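Local coordinates for protein RNA 2'-o-ribose methyltransferase (Thermus thermophilus, PDB 1IPA) that probably binds RNA and methylates the 2'-hydroxyl of a ribose, as a knotted methyltransferase of the TrmH family, at residues 45-50 against 98-103; 13-18 against 85-90; 192-197 against 230-235. All blocks are in the same frame, centred on the assembly; numbering follows the deposited sequence.

In the fold
From the N terminus, residues 13-18 open contact 2 and residues 45-50 open contact 1. Residues 85-90 then close contact 2, and residues 98-103 close contact 1, so the two loops cross. Contact 1 pairs two strands of the mixed sheet in the N-terminal domain. Contact 2 joins the ends of two helices. The two contacts touch: Leu-14 and Leu-17 pack on Leu-99, and Leu-14 also meets Gln-49. Contact 3 follows in series, pairing strands 190-193 and 231-233 of the parallel sheet in the methyltransferase part. Its centre is about 42 Å from that of contact 1, on the opposite side of the chain's centre.

Contact 1 of 3, residues 45-50 against 98-103; sequences IELEQA and ALARMP
Ile-45 spreads two branches over segment 98-103. Ile-45 CG1 presses on the Pro-103 ring, 3.5 Å from Pro-103 CG. CG2 stands anti to the backbone N (CG1 has chi1 -68°), and this puts Ile-45 CG2 against Ala-100 CB at 3.8 Å. With an alanine here, the Pro-103 ring and the Ala-100 methyl would probably lose their apolar cover, and a gap would be likely to open beside them. Leu-47 lies on the same face as Ala-98 and Ala-100. Its CD1 touches Ala-100 CB, and Leu-47 CG sits 4.0 Å from Ala-98 CB. Gln-49 and Leu-99 occupy the other face. The two side chains cross at a slant, with Gln-49 CG 3.5 Å from Leu-99 CB, while the amide end of Gln-49 reaches on to Arg-10. Glu-48 crosses the Arg-101 side chain at an angle. Its carboxylate plane stands 89° from the guanidinium plane. Glu-48 OE2 is 4.1 Å from Arg-101 NE, too far for a salt bridge. Arg-28 instead takes Glu-48 OE1 in a salt bridge.

The strands are antiparallel. Arg-101 N gives an almost straight bond to Glu-46 O. Glu-48 N gives to Leu-99 O at 2.9 Å, and Leu-99 N gives to Gln-49 O at 2.8 Å. This fits a classic beta bulge formed by Glu-48 and Gln-49 opposite Leu-99. One water links Glu-46 N to Arg-101 O. Strand 47-53 also pairs with strand 75-79, and strand 96-101 with strand 28-32. Helix 34-42 covers the face of Leu-47 and Ala-98, and helix 9-15 covers Gln-49 and Leu-99.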
ATOM      1  N   ILE A  45       8.600  -6.729 -11.933  1.00 36.94           N
ATOM      2  CA  ILE A  45       7.828  -5.874 -12.829  1.00 36.02           C
ATOM      3  C   ILE A  45       8.673  -5.433 -14.023  1.00 36.24           C
ATOM      4  O   ILE A  45       9.781  -4.914 -13.857  1.00 36.07           O
ATOM      5  CB  ILE A  45       7.307  -4.631 -12.069  1.00 36.09           C
ATOM      6  CG1 ILE A  45       6.262  -5.072 -11.045  1.00 36.20           C
ATOM      7  CG2 ILE A  45       6.711  -3.625 -13.024  1.00 31.41           C
ATOM      8  CD1 ILE A  45       5.793  -3.968 -10.156  1.00 38.26           C
ATOM      9  N   GLU A  46       8.149  -5.643 -15.225  1.00 35.83           N
ATOM     10  CA  GLU A  46       8.864  -5.265 -16.438  1.00 36.20           C
ATOM     11  C   GLU A  46       8.616  -3.799 -16.770  1.00 36.41           C
ATOM     12  O   GLU A  46       7.488  -3.301 -16.667  1.00 35.21           O
ATOM     13  CB  GLU A  46       8.415  -6.125 -17.621  1.00 38.25           C
ATOM     14  CG  GLU A  46       8.248  -7.607 -17.296  1.00 44.02           C
ATOM     15  CD  GLU A  46       7.922  -8.441 -18.523  1.00 46.68           C
ATOM     16  OE1 GLU A  46       8.840  -8.680 -19.337  1.00 48.90           O
ATOM     17  OE2 GLU A  46       6.749  -8.849 -18.680  1.00 47.96           O
ATOM     18  N   LEU A  47       9.683  -3.114 -17.164  1.00 35.22           N
ATOM     19  CA  LEU A  47       9.619  -1.708 -17.531  1.00 36.88           C
ATOM     20  C   LEU A  47       9.711  -1.592 -19.049  1.00 37.97           C
ATOM     21  O   LEU A  47      10.321  -2.437 -19.697  1.00 40.43           O
ATOM     22  CB  LEU A  47      10.790  -0.960 -16.884  1.00 35.42           C
ATOM     23  CG  LEU A  47      10.580  -0.241 -15.544  1.00 36.08           C
ATOM     24  CD1 LEU A  47       9.527  -0.932 -14.682  1.00 29.69           C
ATOM     25  CD2 LEU A  47      11.919  -0.150 -14.838  1.00 32.61           C
ATOM     26  N   GLU A  48       9.096  -0.566 -19.625  1.00 38.04           N
ATOM     27  CA  GLU A  48       9.172  -0.384 -21.072  1.00 38.59           C
ATOM     28  C   GLU A  48       9.970   0.861 -21.427  1.00 38.70           C
ATOM     29  O   GLU A  48      10.682   0.885 -22.430  1.00 39.73           O
ATOM     30  CB  GLU A  48       7.781  -0.313 -21.686  1.00 37.54           C
ATOM     31  CG  GLU A  48       6.981  -1.571 -21.453  1.00 40.32           C
ATOM     32  CD  GLU A  48       5.802  -1.693 -22.387  1.00 40.13           C
ATOM     33  OE1 GLU A  48       5.089  -0.685 -22.565  1.00 38.02           O
ATOM     34  OE2 GLU A  48       5.594  -2.800 -22.934  1.00 41.37           O
ATOM     35  N   GLN A  49       9.853   1.896 -20.607  1.00 37.87           N
ATOM     36  CA  GLN A  49      10.609   3.108 -20.852  1.00 39.51           C
ATOM     37  C   GLN A  49      10.802   3.936 -19.594  1.00 38.66           C
ATOM     38  O   GLN A  49      10.039   3.822 -18.638  1.00 38.22           O
ATOM     39  CB  GLN A  49       9.951   3.955 -21.945  1.00 39.92           C
ATOM     40  CG  GLN A  49       8.594   4.512 -21.622  1.00 44.03           C
ATOM     41  CD  GLN A  49       8.044   5.329 -22.774  1.00 48.51           C
ATOM     42  OE1 GLN A  49       8.048   4.879 -23.918  1.00 50.49           O
ATOM     43  NE2 GLN A  49       7.569   6.533 -22.481  1.00 50.00           N
ATOM     44  N   ALA A  50      11.846   4.758 -19.601  1.00 37.72           N
ATOM     45  CA  ALA A  50      12.148   5.608 -18.467  1.00 38.11           C
ATOM     46  C   ALA A  50      12.314   7.048 -18.903  1.00 38.44           C
ATOM     47  O   ALA A  50      12.982   7.331 -19.893  1.00 39.78           O
ATOM     48  CB  ALA A  50      13.415   5.128 -17.779  1.00 36.96           C
ATOM     49  N   ALA A  98       9.114   5.900 -14.579  1.00 25.94           N
ATOM     50  CA  ALA A  98       9.119   4.823 -15.550  1.00 23.76           C
ATOM     51  C   ALA A  98       7.732   4.375 -15.970  1.00 25.20           C
ATOM     52  O   ALA A  98       6.738   4.634 -15.287  1.00 25.92           O
ATOM     53  CB  ALA A  98       9.897   3.647 -15.000  1.00 23.53           C
ATOM     54  N   LEU A  99       7.674   3.723 -17.122  1.00 24.98           N
ATOM     55  CA  LEU A  99       6.428   3.182 -17.637  1.00 25.14           C
ATOM     56  C   LEU A  99       6.567   1.697 -17.369  1.00 26.11           C
ATOM     57  O   LEU A  99       7.539   1.075 -17.801  1.00 27.43           O
ATOM     58  CB  LEU A  99       6.303   3.421 -19.143  1.00 24.02           C
ATOM     59  CG  LEU A  99       5.066   2.827 -19.826  1.00 24.16           C
ATOM     60  CD1 LEU A  99       3.804   3.437 -19.205  1.00 23.16           C
ATOM     61  CD2 LEU A  99       5.107   3.099 -21.328  1.00 21.52           C
ATOM     62  N   ALA A 100       5.603   1.120 -16.668  1.00 25.46           N
ATOM     63  CA  ALA A 100       5.676  -0.294 -16.347  1.00 24.77           C
ATOM     64  C   ALA A 100       4.524  -1.097 -16.925  1.00 25.64           C
ATOM     65  O   ALA A 100       3.460  -0.562 -17.210  1.00 25.31           O
ATOM     66  CB  ALA A 100       5.718  -0.466 -14.838  1.00 25.21           C
ATOM     67  N   ARG A 101       4.760  -2.394 -17.092  1.00 28.57           N
ATOM     68  CA  ARG A 101       3.762  -3.326 -17.596  1.00 30.39           C
ATOM     69  C   ARG A 101       3.023  -3.875 -16.374  1.00 31.85           C
ATOM     70  O   ARG A 101       3.653  -4.359 -15.440  1.00 31.10           O
ATOM     71  CB  ARG A 101       4.457  -4.483 -18.312  1.00 33.86           C
ATOM     72  CG  ARG A 101       4.249  -4.552 -19.809  1.00 40.80           C
ATOM     73  CD  ARG A 101       2.967  -5.299 -20.178  1.00 44.11           C
ATOM     74  NE  ARG A 101       2.904  -5.538 -21.618  1.00 47.77           N
ATOM     75  CZ  ARG A 101       1.950  -6.234 -22.228  1.00 49.47           C
ATOM     76  NH1 ARG A 101       0.960  -6.769 -21.527  1.00 50.47           N
ATOM     77  NH2 ARG A 101       1.995  -6.407 -23.543  1.00 50.81           N
ATOM     78  N   MET A 102       1.696  -3.801 -16.368  1.00 34.10           N
ATOM     79  CA  MET A 102       0.934  -4.327 -15.242  1.00 37.48           C
ATOM     80  C   MET A 102       1.159  -5.848 -15.178  1.00 42.45           C
ATOM     81  O   MET A 102       0.755  -6.585 -16.069  1.00 43.10           O
ATOM     82  CB  MET A 102      -0.550  -4.004 -15.420  1.00 33.75           C
ATOM     83  CG  MET A 102      -1.382  -4.120 -14.164  1.00 28.04           C
ATOM     84  SD  MET A 102      -3.098  -3.683 -14.435  1.00 18.47           S
ATOM     85  CE  MET A 102      -3.018  -1.963 -14.225  1.00 23.52           C
ATOM     86  N   PRO A 103       1.823  -6.325 -14.118  1.00 48.23           N
ATOM     87  CA  PRO A 103       2.163  -7.726 -13.842  1.00 53.46           C
ATOM     88  C   PRO A 103       1.115  -8.788 -14.162  1.00 57.90           C
ATOM     89  O   PRO A 103      -0.068  -8.490 -14.351  1.00 56.85           O
ATOM     90  CB  PRO A 103       2.509  -7.702 -12.360  1.00 53.91           C
ATOM     91  CG  PRO A 103       3.175  -6.369 -12.215  1.00 53.96           C
ATOM     92  CD  PRO A 103       2.248  -5.463 -12.999  1.00 51.13           C
TER
HETATM   93  O   HOH W   1       5.310  -6.439 -15.229  1.00 31.85           O

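Contact 2 of 3, residues 13-18 against 85-90; sequences ELARLL and KKLSVR
Ser-88 OG is gripped twice, just beyond Leu-87, the residue that packs on Ala-15. Ser-88 OG accepts from Arg-90 N at 3.0 Å, which makes an ST turn, and it is also hydrogen-bonded to Glu-32 OE2. The other oxygen of Glu-32 takes Val-89 N. Together these bonds hold the chain where it leaves helix 81-87.

Across the contact the meeting is apolar. Leu-87 CD1 lies over the backbone of the other helix, 3.5 Å from Ala-15 N. Leu-87 CD1 also touches Leu-14 CB at 3.9 Å and Ala-15 CB at 4.0 Å. The pair brings together the C-terminal ends of helices 9-15 and 81-87, which lie on one side of the mixed sheet in the eL30-like fold of the N-terminal domain. Both Leu-14 and Leu-87 reach down to Leu-51 on strand 47-53, and Leu-87 also meets Ile-97.

Leu-18 rests both methyls on backbone oxygens by van der Waals contact. Leu-18 CD1 is 3.5 Å from Lys-86 O, and Leu-18 CD2 is 3.7 Å from Leu-87 O. Its side chain also touches Pro-156 of helix 156-161.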
ATOM      1  N   GLU A  13      -0.227  10.524 -23.972  1.00 29.69           N
ATOM      2  CA  GLU A  13      -0.559   9.113 -23.819  1.00 31.60           C
ATOM      3  C   GLU A  13      -0.188   8.620 -22.423  1.00 30.43           C
ATOM      4  O   GLU A  13      -0.928   7.864 -21.811  1.00 30.28           O
ATOM      5  CB  GLU A  13       0.165   8.273 -24.872  1.00 33.11           C
ATOM      6  CG  GLU A  13      -0.400   6.871 -25.026  1.00 38.12           C
ATOM      7  CD  GLU A  13       0.261   6.086 -26.152  1.00 42.29           C
ATOM      8  OE1 GLU A  13      -0.427   5.238 -26.771  1.00 45.86           O
ATOM      9  OE2 GLU A  13       1.465   6.305 -26.413  1.00 41.91           O
ATOM     10  N   LEU A  14       0.955   9.053 -21.913  1.00 30.38           N
ATOM     11  CA  LEU A  14       1.371   8.635 -20.583  1.00 29.03           C
ATOM     12  C   LEU A  14       0.506   9.263 -19.478  1.00 28.83           C
ATOM     13  O   LEU A  14       0.213   8.619 -18.470  1.00 27.97           O
ATOM     14  CB  LEU A  14       2.845   8.976 -20.374  1.00 29.35           C
ATOM     15  CG  LEU A  14       3.802   8.256 -21.328  1.00 30.79           C
ATOM     16  CD1 LEU A  14       5.238   8.652 -21.031  1.00 30.76           C
ATOM     17  CD2 LEU A  14       3.636   6.752 -21.181  1.00 31.88           C
ATOM     18  N   ALA A  15       0.079  10.508 -19.678  1.00 29.53           N
ATOM     19  CA  ALA A  15      -0.751  11.202 -18.684  1.00 29.69           C
ATOM     20  C   ALA A  15      -2.072  10.477 -18.407  1.00 30.28           C
ATOM     21  O   ALA A  15      -2.604  10.544 -17.298  1.00 31.83           O
ATOM     22  CB  ALA A  15      -1.028  12.650 -19.131  1.00 26.19           C
ATOM     23  N   ARG A  16      -2.602   9.791 -19.413  1.00 29.08           N
ATOM     24  CA  ARG A  16      -3.849   9.059 -19.254  1.00 28.03           C
ATOM     25  C   ARG A  16      -3.713   7.975 -18.185  1.00 27.23           C
ATOM     26  O   ARG A  16      -4.697   7.559 -17.576  1.00 25.00           O
ATOM     27  CB  ARG A  16      -4.248   8.416 -20.586  1.00 29.88           C
ATOM     28  CG  ARG A  16      -4.902   9.365 -21.596  1.00 30.26           C
ATOM     29  CD  ARG A  16      -4.798   8.800 -23.014  1.00 29.47           C
ATOM     30  NE  ARG A  16      -5.064   7.361 -23.048  1.00 30.59           N
ATOM     31  CZ  ARG A  16      -6.269   6.815 -23.170  1.00 30.22           C
ATOM     32  NH1 ARG A  16      -7.341   7.585 -23.280  1.00 27.50           N
ATOM     33  NH2 ARG A  16      -6.403   5.494 -23.167  1.00 29.29           N
ATOM     34  N   LEU A  17      -2.487   7.518 -17.961  1.00 27.46           N
ATOM     35  CA  LEU A  17      -2.247   6.473 -16.979  1.00 28.11           C
ATOM     36  C   LEU A  17      -2.490   6.952 -15.548  1.00 29.38           C
ATOM     37  O   LEU A  17      -2.438   6.158 -14.607  1.00 29.65           O
ATOM     38  CB  LEU A  17      -0.823   5.923 -17.136  1.00 26.72           C
ATOM     39  CG  LEU A  17      -0.543   4.703 -18.037  1.00 26.92           C
ATOM     40  CD1 LEU A  17      -1.653   4.451 -19.055  1.00 23.18           C
ATOM     41  CD2 LEU A  17       0.795   4.920 -18.719  1.00 24.75           C
ATOM     42  N   LEU A  18      -2.763   8.246 -15.374  1.00 28.84           N
ATOM     43  CA  LEU A  18      -3.039   8.756 -14.031  1.00 29.58           C
ATOM     44  C   LEU A  18      -4.428   8.312 -13.587  1.00 29.54           C
ATOM     45  O   LEU A  18      -4.738   8.313 -12.398  1.00 29.73           O
ATOM     46  CB  LEU A  18      -2.919  10.280 -13.972  1.00 25.32           C
ATOM     47  CG  LEU A  18      -1.481  10.790 -14.145  1.00 26.44           C
ATOM     48  CD1 LEU A  18      -1.451  12.298 -14.058  1.00 24.99           C
ATOM     49  CD2 LEU A  18      -0.585  10.181 -13.084  1.00 24.52           C
ATOM     50  N   LYS A  85       6.152  16.875 -14.050  1.00 33.97           N
ATOM     51  CA  LYS A  85       5.137  17.386 -13.141  1.00 34.69           C
ATOM     52  C   LYS A  85       3.767  16.969 -13.625  1.00 34.43           C
ATOM     53  O   LYS A  85       2.867  16.720 -12.825  1.00 35.65           O
ATOM     54  CB  LYS A  85       5.246  18.915 -13.060  1.00 36.88           C
ATOM     55  CG  LYS A  85       4.128  19.617 -12.312  1.00 39.60           C
ATOM     56  CD  LYS A  85       4.605  20.979 -11.769  1.00 45.57           C
ATOM     57  CE  LYS A  85       5.121  21.938 -12.861  1.00 45.93           C
ATOM     58  NZ  LYS A  85       4.039  22.477 -13.746  1.00 45.83           N
ATOM     59  N   LYS A  86       3.617  16.879 -14.942  1.00 34.50           N
ATOM     60  CA  LYS A  86       2.352  16.477 -15.545  1.00 35.70           C
ATOM     61  C   LYS A  86       2.052  15.015 -15.226  1.00 34.86           C
ATOM     62  O   LYS A  86       0.895  14.638 -15.056  1.00 34.87           O
ATOM     63  CB  LYS A  86       2.406  16.665 -17.065  1.00 38.55           C
ATOM     64  CG  LYS A  86       1.072  16.467 -17.774  1.00 39.91           C
ATOM     65  CD  LYS A  86       0.065  17.537 -17.373  1.00 43.06           C
ATOM     66  CE  LYS A  86      -1.110  17.576 -18.348  1.00 47.34           C
ATOM     67  NZ  LYS A  86      -2.040  18.729 -18.116  1.00 48.50           N
ATOM     68  N   LEU A  87       3.105  14.199 -15.160  1.00 33.84           N
ATOM     69  CA  LEU A  87       2.978  12.779 -14.860  1.00 32.23           C
ATOM     70  C   LEU A  87       3.122  12.504 -13.359  1.00 33.37           C
ATOM     71  O   LEU A  87       2.906  11.383 -12.907  1.00 31.10           O
ATOM     72  CB  LEU A  87       4.051  11.976 -15.605  1.00 29.84           C
ATOM     73  CG  LEU A  87       4.021  11.744 -17.126  1.00 30.78           C
ATOM     74  CD1 LEU A  87       2.593  11.833 -17.665  1.00 29.42           C
ATOM     75  CD2 LEU A  87       4.905  12.740 -17.805  1.00 30.70           C
ATOM     76  N   SER A  88       3.485  13.537 -12.603  1.00 33.48           N
ATOM     77  CA  SER A  88       3.711  13.421 -11.168  1.00 33.09           C
ATOM     78  C   SER A  88       2.485  13.565 -10.278  1.00 34.13           C
ATOM     79  O   SER A  88       1.488  14.188 -10.647  1.00 34.98           O
ATOM     80  CB  SER A  88       4.763  14.449 -10.734  1.00 33.36           C
ATOM     81  OG  SER A  88       5.006  14.387  -9.338  1.00 31.51           O
ATOM     82  N   VAL A  89       2.578  12.985  -9.088  1.00 34.03           N
ATOM     83  CA  VAL A  89       1.496  13.051  -8.124  1.00 35.46           C
ATOM     84  C   VAL A  89       2.058  13.636  -6.825  1.00 36.94           C
ATOM     85  O   VAL A  89       1.456  13.512  -5.766  1.00 39.05           O
ATOM     86  CB  VAL A  89       0.891  11.642  -7.883  1.00 34.76           C
ATOM     87  CG1 VAL A  89       1.800  10.807  -7.014  1.00 32.15           C
ATOM     88  CG2 VAL A  89      -0.474  11.763  -7.283  1.00 37.21           C
ATOM     89  N   ARG A  90       3.218  14.281  -6.936  1.00 37.72           N
ATOM     90  CA  ARG A  90       3.903  14.902  -5.801  1.00 39.34           C
ATOM     91  C   ARG A  90       3.976  16.417  -5.982  1.00 42.07           C
ATOM     92  O   ARG A  90       3.756  16.924  -7.080  1.00 41.60           O
ATOM     93  CB  ARG A  90       5.340  14.395  -5.707  1.00 37.52           C
ATOM     94  CG  ARG A  90       5.518  12.928  -5.966  1.00 37.87           C
ATOM     95  CD  ARG A  90       6.985  12.583  -5.913  1.00 35.90           C
ATOM     96  NE  ARG A  90       7.198  11.145  -5.873  1.00 35.81           N
ATOM     97  CZ  ARG A  90       8.373  10.582  -5.631  1.00 37.49           C
ATOM     98  NH1 ARG A  90       9.430  11.347  -5.414  1.00 36.53           N
ATOM     99  NH2 ARG A  90       8.487   9.257  -5.595  1.00 38.65           N
TER

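Contact 3 of 3, residues 192-197 against 230-235; sequences ATTPHA and QTQVRI
The Arg-234 guanidinium has Ala-197 O at its edge and Pro-195 O obliquely beside it. Arg-234 NH1 gives a bent hydrogen bond to Ala-197 O at 3.1 Å, with the oxygen 26° out of the guanidinium plane. A second, weak bond runs from NH1 to Glu-198 O. The chain is extended from CG to NE, and chi1 of 80° sets CG between the backbone N and the carbonyl carbon. This carries the aliphatic part past the turn, with Arg-234 CD 3.5 Å from Pro-195 O. Within segment 192-197, the His-196 ring has Thr-194 CB over one face, toward the rim.

The strands here are parallel. Ala-192 N gives to Thr-231 O, Val-233 N gives to Ala-192 O at 2.8 Å, and Thr-194 N gives to Val-233 O, also at 2.8 Å. These bonds place strand 231-233 at the outer edge of the six-stranded parallel sheet of the Rossmann-like methyltransferase domain, next to strand 190-193. Helix 223-228 covers Ala-192 and Gln-232 through Leu-226. Helix 246-261 lies on the other face, against Thr-193 and Ile-235.

A type I turn from Thr-194 to Ala-197 folds the chain back. Ala-197 CB then lies over the strand backbone, 3.5 Å from Val-233 C. Thr-193 OG1 bonds to Ala-213 O on the next strand, while buried Thr-194 OG1 has no partner in the model.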
ATOM      1  N   ALA A 192     -10.293  -7.220  17.389  1.00 23.85           N
ATOM      2  CA  ALA A 192     -10.896  -6.038  16.787  1.00 27.28           C
ATOM      3  C   ALA A 192     -10.581  -4.780  17.590  1.00 28.11           C
ATOM      4  O   ALA A 192     -10.622  -4.790  18.817  1.00 28.43           O
ATOM      5  CB  ALA A 192     -12.406  -6.219  16.671  1.00 27.22           C
ATOM      6  N   THR A 193     -10.265  -3.703  16.882  1.00 28.63           N
ATOM      7  CA  THR A 193      -9.940  -2.428  17.503  1.00 30.38           C
ATOM      8  C   THR A 193     -11.189  -1.542  17.556  1.00 31.71           C
ATOM      9  O   THR A 193     -11.880  -1.364  16.554  1.00 31.32           O
ATOM     10  CB  THR A 193      -8.827  -1.693  16.701  1.00 31.67           C
ATOM     11  OG1 THR A 193      -7.693  -2.558  16.549  1.00 32.23           O
ATOM     12  CG2 THR A 193      -8.382  -0.427  17.422  1.00 30.38           C
ATOM     13  N   THR A 194     -11.483  -1.009  18.737  1.00 32.04           N
ATOM     14  CA  THR A 194     -12.629  -0.126  18.934  1.00 33.72           C
ATOM     15  C   THR A 194     -12.322   0.837  20.070  1.00 32.64           C
ATOM     16  O   THR A 194     -11.655   0.471  21.042  1.00 32.20           O
ATOM     17  CB  THR A 194     -13.915  -0.904  19.312  1.00 35.68           C
ATOM     18  OG1 THR A 194     -13.635  -1.810  20.385  1.00 39.22           O
ATOM     19  CG2 THR A 194     -14.429  -1.683  18.132  1.00 39.76           C
ATOM     20  N   PRO A 195     -12.805   2.084  19.968  1.00 31.15           N
ATOM     21  CA  PRO A 195     -12.555   3.066  21.027  1.00 30.56           C
ATOM     22  C   PRO A 195     -13.322   2.758  22.315  1.00 29.99           C
ATOM     23  O   PRO A 195     -12.969   3.249  23.380  1.00 30.77           O
ATOM     24  CB  PRO A 195     -12.990   4.378  20.382  1.00 29.91           C
ATOM     25  CG  PRO A 195     -14.118   3.937  19.481  1.00 30.91           C
ATOM     26  CD  PRO A 195     -13.532   2.699  18.844  1.00 31.09           C
ATOM     27  N   HIS A 196     -14.364   1.938  22.233  1.00 30.72           N
ATOM     28  CA  HIS A 196     -15.119   1.621  23.438  1.00 31.01           C
ATOM     29  C   HIS A 196     -14.794   0.287  24.096  1.00 30.10           C
ATOM     30  O   HIS A 196     -15.517  -0.163  24.981  1.00 28.76           O
ATOM     31  CB  HIS A 196     -16.626   1.739  23.186  1.00 31.32           C
ATOM     32  CG  HIS A 196     -17.114   0.985  21.993  1.00 31.83           C
ATOM     33  ND1 HIS A 196     -17.200  -0.389  21.964  1.00 34.00           N
ATOM     34  CD2 HIS A 196     -17.577   1.418  20.796  1.00 32.89           C
ATOM     35  CE1 HIS A 196     -17.699  -0.773  20.802  1.00 34.65           C
ATOM     36  NE2 HIS A 196     -17.936   0.305  20.075  1.00 35.97           N
ATOM     37  N   ALA A 197     -13.698  -0.335  23.680  1.00 30.26           N
ATOM     38  CA  ALA A 197     -13.281  -1.601  24.279  1.00 31.88           C
ATOM     39  C   ALA A 197     -12.671  -1.273  25.633  1.00 32.36           C
ATOM     40  O   ALA A 197     -12.059  -0.224  25.810  1.00 32.93           O
ATOM     41  CB  ALA A 197     -12.249  -2.300  23.399  1.00 29.80           C
ATOM     42  N   GLN A 230     -12.247 -12.564  18.891  1.00 35.44           N
ATOM     43  CA  GLN A 230     -11.982 -13.317  20.109  1.00 36.16           C
ATOM     44  C   GLN A 230     -11.644 -12.307  21.204  1.00 35.74           C
ATOM     45  O   GLN A 230     -11.813 -12.576  22.394  1.00 34.43           O
ATOM     46  CB  GLN A 230     -10.792 -14.265  19.919  1.00 37.82           C
ATOM     47  CG  GLN A 230     -11.113 -15.597  19.251  1.00 40.10           C
ATOM     48  CD  GLN A 230     -11.781 -15.436  17.899  1.00 42.65           C
ATOM     49  OE1 GLN A 230     -12.963 -15.732  17.744  1.00 44.81           O
ATOM     50  NE2 GLN A 230     -11.028 -14.964  16.916  1.00 40.57           N
ATOM     51  N   THR A 231     -11.162 -11.141  20.788  1.00 34.99           N
ATOM     52  CA  THR A 231     -10.795 -10.092  21.726  1.00 35.65           C
ATOM     53  C   THR A 231     -11.044  -8.727  21.104  1.00 34.69           C
ATOM     54  O   THR A 231     -10.825  -8.537  19.910  1.00 36.43           O
ATOM     55  CB  THR A 231      -9.296 -10.155  22.097  1.00 36.83           C
ATOM     56  OG1 THR A 231      -8.932 -11.498  22.437  1.00 40.51           O
ATOM     57  CG2 THR A 231      -9.011  -9.245  23.283  1.00 38.16           C
ATOM     58  N   GLN A 232     -11.506  -7.784  21.914  1.00 32.27           N
ATOM     59  CA  GLN A 232     -11.746  -6.427  21.455  1.00 30.97           C
ATOM     60  C   GLN A 232     -10.777  -5.556  22.226  1.00 30.13           C
ATOM     61  O   GLN A 232     -10.605  -5.713  23.435  1.00 30.25           O
ATOM     62  CB  GLN A 232     -13.185  -6.012  21.717  1.00 33.36           C
ATOM     63  CG  GLN A 232     -14.117  -6.473  20.618  1.00 39.79           C
ATOM     64  CD  GLN A 232     -15.572  -6.363  21.004  1.00 42.19           C
ATOM     65  OE1 GLN A 232     -16.043  -5.297  21.422  1.00 43.13           O
ATOM     66  NE2 GLN A 232     -16.298  -7.464  20.859  1.00 40.19           N
ATOM     67  N   VAL A 233     -10.151  -4.622  21.530  1.00 27.28           N
ATOM     68  CA  VAL A 233      -9.138  -3.811  22.161  1.00 26.37           C
ATOM     69  C   VAL A 233      -9.143  -2.343  21.705  1.00 24.45           C
ATOM     70  O   VAL A 233      -9.681  -2.006  20.652  1.00 21.94           O
ATOM     71  CB  VAL A 233      -7.773  -4.502  21.877  1.00 27.06           C
ATOM     72  CG1 VAL A 233      -6.917  -3.649  20.961  1.00 25.25           C
ATOM     73  CG2 VAL A 233      -7.091  -4.864  23.167  1.00 25.70           C
ATOM     74  N   ARG A 234      -8.543  -1.468  22.501  1.00 23.99           N
ATOM     75  CA  ARG A 234      -8.499  -0.063  22.122  1.00 23.27           C
ATOM     76  C   ARG A 234      -7.128   0.573  22.264  1.00 22.61           C
ATOM     77  O   ARG A 234      -6.277   0.118  23.036  1.00 19.57           O
ATOM     78  CB  ARG A 234      -9.518   0.757  22.922  1.00 24.28           C
ATOM     79  CG  ARG A 234      -9.073   1.138  24.320  1.00 27.49           C
ATOM     80  CD  ARG A 234     -10.048   2.112  24.954  1.00 30.61           C
ATOM     81  NE  ARG A 234      -9.449   2.734  26.122  1.00 35.05           N
ATOM     82  CZ  ARG A 234      -9.229   2.100  27.262  1.00 35.34           C
ATOM     83  NH1 ARG A 234      -9.575   0.829  27.389  1.00 38.86           N
ATOM     84  NH2 ARG A 234      -8.628   2.726  28.259  1.00 39.44           N
ATOM     85  N   ILE A 235      -6.930   1.631  21.485  1.00 22.17           N
ATOM     86  CA  ILE A 235      -5.694   2.399  21.499  1.00 23.53           C
ATOM     87  C   ILE A 235      -6.022   3.632  22.323  1.00 23.47           C
ATOM     88  O   ILE A 235      -6.768   4.500  21.892  1.00 25.14           O
ATOM     89  CB  ILE A 235      -5.267   2.792  20.065  1.00 24.27           C
ATOM     90  CG1 ILE A 235      -4.851   1.532  19.294  1.00 23.59           C
ATOM     91  CG2 ILE A 235      -4.127   3.798  20.111  1.00 22.10           C
ATOM     92  CD1 ILE A 235      -4.624   1.750  17.819  1.00 23.44           C
TER